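Local coordinates for neutral ceramidase (PDB 2ZWS), which hydrolyses the N-acyl linkage of ceramides to give sphingosine and a free fatty acid, and also runs the reverse synthesis, using a bound zinc ion, at residues S106-Y111 / I497-S502. Sequence-based numbering, arbitrary orientation. Where two conformers were deposited one is given.
Sequences SHYAMY and IAPDLS. With FMT (formic acid), chain D.
Asp500 OD1 takes two bonds from Ser502, whose CA and CB lie beside the imidazole of His107. The shorter bond, Ser502 OG to Asp500 OD1 at 2.6 Å, arrives on the syn side; Ser502 N, on the anti side, closes an Asx turn. Both donors sit on the same face of the carboxylate, and Ser502 OG meets it from between the backbone N and carbonyl carbon (chi1 66°). The turn presents Ser502 CA to His107 CE1 at 3.6 Å, an oblique approach to the ring.

No direct hydrogen bond joins 106-111 to 497-502; two waters do so instead. One lies in the imidazole plane, its O 2.8 Å from His107 ND1, and accepts from Leu501 N. Tyr108 OH donates to the other, whose O in turn donates to Pro499 O at 2.6 Å.

Between these bridges Leu501 supplies the apolar part. Leu501 CD1 stands over one face of the Tyr108 ring in a CH-pi contact, 4.2 Å from the centroid and 29° off the normal, and also packs on His107 O. Gln505 NE2 bonds both His107 O and Leu501 O, tying the two backbones together.

Tyr108 is held at its other end by an ST turn, Tyr108 N donating to Ser106 OG at 2.9 Å. A chi1 of -177° turns that hydroxyl away from its own amide, beside the carbonyl carbon, where Tyr108 N can reach it. Ser106 OG donates in turn to O2 of a bound formic acid, probably from the crystallisation liquor, which lies in plane at the edge of the Tyr108 ring. Gln68 and Tyr445, inferred like Ser106 to bind substrate, also hold this molecule through their backbone N atoms. Water bridges, a CH-pi contact and the shared Gln505 amide thus join the N- and C-terminal family regions, with Tyr108 reaching from them to the probable substrate pocket.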
ATOM      1  N   SER A 106     -10.008   2.539   7.692  1.00 12.53           N
ATOM      2  CA  SER A 106     -11.232   2.700   6.908  1.00 12.03           C
ATOM      3  C   SER A 106     -12.297   3.320   7.781  1.00 12.07           C
ATOM      4  O   SER A 106     -12.191   3.258   9.009  1.00 13.32           O
ATOM      5  CB  SER A 106     -11.747   1.326   6.433  1.00 12.16           C
ATOM      6  OG  SER A 106     -12.899   1.456   5.600  1.00 12.97           O
ATOM      7  N   HIS A 107     -13.334   3.855   7.154  1.00 11.60           N
ATOM      8  CA  HIS A 107     -14.544   4.193   7.900  1.00 12.38           C
ATOM      9  C   HIS A 107     -15.684   3.191   7.689  1.00 13.53           C
ATOM     10  O   HIS A 107     -16.738   3.332   8.302  1.00 15.39           O
ATOM     11  CB  HIS A 107     -15.022   5.605   7.564  1.00 12.90           C
ATOM     12  CG  HIS A 107     -14.221   6.681   8.255  1.00 12.24           C
ATOM     13  ND1 HIS A 107     -14.403   8.027   8.024  1.00 14.76           N
ATOM     14  CD2 HIS A 107     -13.225   6.588   9.166  1.00 12.58           C
ATOM     15  CE1 HIS A 107     -13.546   8.718   8.757  1.00 13.37           C
ATOM     16  NE2 HIS A 107     -12.833   7.871   9.480  1.00 14.80           N
ATOM     17  N   TYR A 108     -15.440   2.178   6.853  1.00 14.24           N
ATOM     18  CA  TYR A 108     -16.402   1.095   6.589  1.00 14.64           C
ATOM     19  C   TYR A 108     -16.129  -0.114   7.443  1.00 15.16           C
ATOM     20  O   TYR A 108     -14.998  -0.625   7.505  1.00 15.43           O
ATOM     21  CB  TYR A 108     -16.472   0.741   5.111  1.00 14.72           C
ATOM     22  CG  TYR A 108     -17.230   1.794   4.386  1.00 14.63           C
ATOM     23  CD1 TYR A 108     -18.636   1.836   4.438  1.00 14.47           C
ATOM     24  CD2 TYR A 108     -16.561   2.799   3.678  1.00 15.26           C
ATOM     25  CE1 TYR A 108     -19.320   2.836   3.822  1.00 14.48           C
ATOM     26  CE2 TYR A 108     -17.270   3.814   3.059  1.00 16.29           C
ATOM     27  CZ  TYR A 108     -18.646   3.819   3.117  1.00 16.80           C
ATOM     28  OH  TYR A 108     -19.392   4.808   2.531  1.00 16.96           O
ATOM     29  N   ALA A 109     -17.188  -0.580   8.113  1.00 14.63           N
ATOM     30  CA  ALA A 109     -16.998  -1.569   9.167  1.00 15.36           C
ATOM     31  C   ALA A 109     -16.321  -2.853   8.690  1.00 14.81           C
ATOM     32  O   ALA A 109     -15.517  -3.407   9.414  1.00 15.54           O
ATOM     33  CB  ALA A 109     -18.321  -1.890   9.885  1.00 16.19           C
ATOM     34  N   MET A 110     -16.661  -3.331   7.489  1.00 15.26           N
ATOM     35  CA  MET A 110     -16.116  -4.578   6.952  0.50 16.13           C
ATOM     36  C   MET A 110     -14.585  -4.618   7.038  1.00 16.28           C
ATOM     37  O   MET A 110     -13.976  -5.627   7.398  1.00 16.98           O
ATOM     38  CB  MET A 110     -16.562  -4.757   5.492  0.50 16.92           C
ATOM     39  CG  MET A 110     -16.238  -6.120   4.879  0.50 18.44           C
ATOM     40  SD  MET A 110     -16.988  -7.499   5.781  0.50 23.66           S
ATOM     41  CE  MET A 110     -18.652  -6.951   6.022  0.50 24.76           C
ATOM     42  N   TYR A 111     -13.971  -3.484   6.704  1.00 15.97           N
ATOM     43  CA  TYR A 111     -12.523  -3.456   6.571  1.00 14.59           C
ATOM     44  C   TYR A 111     -11.808  -3.231   7.904  1.00 15.26           C
ATOM     45  O   TYR A 111     -10.589  -3.427   7.980  1.00 15.80           O
ATOM     46  CB  TYR A 111     -12.125  -2.445   5.488  1.00 14.05           C
ATOM     47  CG  TYR A 111     -12.854  -2.733   4.183  1.00 12.73           C
ATOM     48  CD1 TYR A 111     -12.794  -3.991   3.617  1.00 13.44           C
ATOM     49  CD2 TYR A 111     -13.574  -1.738   3.511  1.00 11.35           C
ATOM     50  CE1 TYR A 111     -13.497  -4.297   2.438  1.00 14.07           C
ATOM     51  CE2 TYR A 111     -14.253  -2.011   2.322  1.00 14.88           C
ATOM     52  CZ  TYR A 111     -14.204  -3.298   1.795  1.00 13.48           C
ATOM     53  OH  TYR A 111     -14.876  -3.529   0.637  1.00 15.02           O
ATOM     54  N   ILE A 497     -21.851  11.973  -3.848  1.00 23.95           N
ATOM     55  CA  ILE A 497     -21.593  12.861  -2.744  1.00 22.01           C
ATOM     56  C   ILE A 497     -21.075  11.655  -1.942  1.00 20.35           C
ATOM     57  O   ILE A 497     -21.835  10.709  -1.715  1.00 19.70           O
ATOM     58  CB  ILE A 497     -22.782  13.447  -1.984  1.00 23.33           C
ATOM     59  CG1 ILE A 497     -23.337  14.662  -2.724  1.00 25.41           C
ATOM     60  CG2 ILE A 497     -22.293  13.879  -0.592  1.00 24.43           C
ATOM     61  CD1 ILE A 497     -22.297  15.731  -3.013  1.00 28.14           C
ATOM     62  N   ALA A 498     -19.786  11.616  -1.591  1.00 18.78           N
ATOM     63  CA  ALA A 498     -19.252  10.475  -0.853  1.00 18.78           C
ATOM     64  C   ALA A 498     -19.695  10.605   0.605  1.00 18.53           C
ATOM     65  O   ALA A 498     -19.476  11.643   1.222  1.00 19.53           O
ATOM     66  CB  ALA A 498     -17.748  10.432  -0.944  1.00 18.20           C
ATOM     67  N   PRO A 499     -20.345   9.568   1.155  1.00 18.05           N
ATOM     68  CA  PRO A 499     -20.832   9.677   2.541  1.00 18.32           C
ATOM     69  C   PRO A 499     -19.703   9.938   3.538  1.00 18.43           C
ATOM     70  O   PRO A 499     -18.643   9.333   3.445  1.00 18.01           O
ATOM     71  CB  PRO A 499     -21.482   8.313   2.797  1.00 19.17           C
ATOM     72  CG  PRO A 499     -21.829   7.788   1.453  1.00 18.97           C
ATOM     73  CD  PRO A 499     -20.711   8.278   0.543  1.00 17.47           C
ATOM     74  N   ASP A 500     -19.924  10.854   4.473  1.00 19.51           N
ATOM     75  CA  ASP A 500     -18.955  11.136   5.527  1.00 19.98           C
ATOM     76  C   ASP A 500     -19.371  10.362   6.774  1.00 20.19           C
ATOM     77  O   ASP A 500     -20.412  10.639   7.400  1.00 20.92           O
ATOM     78  CB  ASP A 500     -18.888  12.649   5.781  1.00 20.77           C
ATOM     79  CG  ASP A 500     -17.833  13.057   6.813  1.00 21.90           C
ATOM     80  OD1 ASP A 500     -17.191  12.190   7.443  1.00 23.19           O
ATOM     81  OD2 ASP A 500     -17.653  14.281   7.002  1.00 24.23           O
ATOM     82  N   LEU A 501     -18.569   9.365   7.115  1.00 19.37           N
ATOM     83  CA  LEU A 501     -18.880   8.476   8.239  1.00 19.40           C
ATOM     84  C   LEU A 501     -17.986   8.794   9.433  1.00 18.60           C
ATOM     85  O   LEU A 501     -17.926   8.044  10.414  1.00 18.13           O
ATOM     86  CB  LEU A 501     -18.738   7.019   7.825  1.00 19.06           C
ATOM     87  CG  LEU A 501     -19.694   6.459   6.757  1.00 21.50           C
ATOM     88  CD1 LEU A 501     -19.750   4.907   6.854  1.00 22.45           C
ATOM     89  CD2 LEU A 501     -21.078   7.056   6.774  1.00 23.61           C
ATOM     90  N   SER A 502     -17.308   9.937   9.357  1.00 18.13           N
ATOM     91  CA  SER A 502     -16.328  10.309  10.369  1.00 18.36           C
ATOM     92  C   SER A 502     -16.907  10.487  11.789  1.00 19.20           C
ATOM     93  O   SER A 502     -16.189  10.267  12.756  1.00 19.93           O
ATOM     94  CB  SER A 502     -15.547  11.559   9.947  1.00 18.61           C
ATOM     95  OG  SER A 502     -16.406  12.687   9.894  1.00 17.86           O
TER
HETATM   96  C   FMT D 649     -13.215   2.043   1.771  1.00 14.68           C
HETATM   97  O1  FMT D 649     -12.714   2.685   0.815  1.00 13.16           O
HETATM   98  O2  FMT D 649     -13.266   2.467   2.947  1.00 13.97           O
HETATM   99  O   HOH W   1     -15.939   8.896   5.872  1.00 20.04           O
HETATM  100  O   HOH W   2     -17.727   7.018   2.606  1.00 17.18           O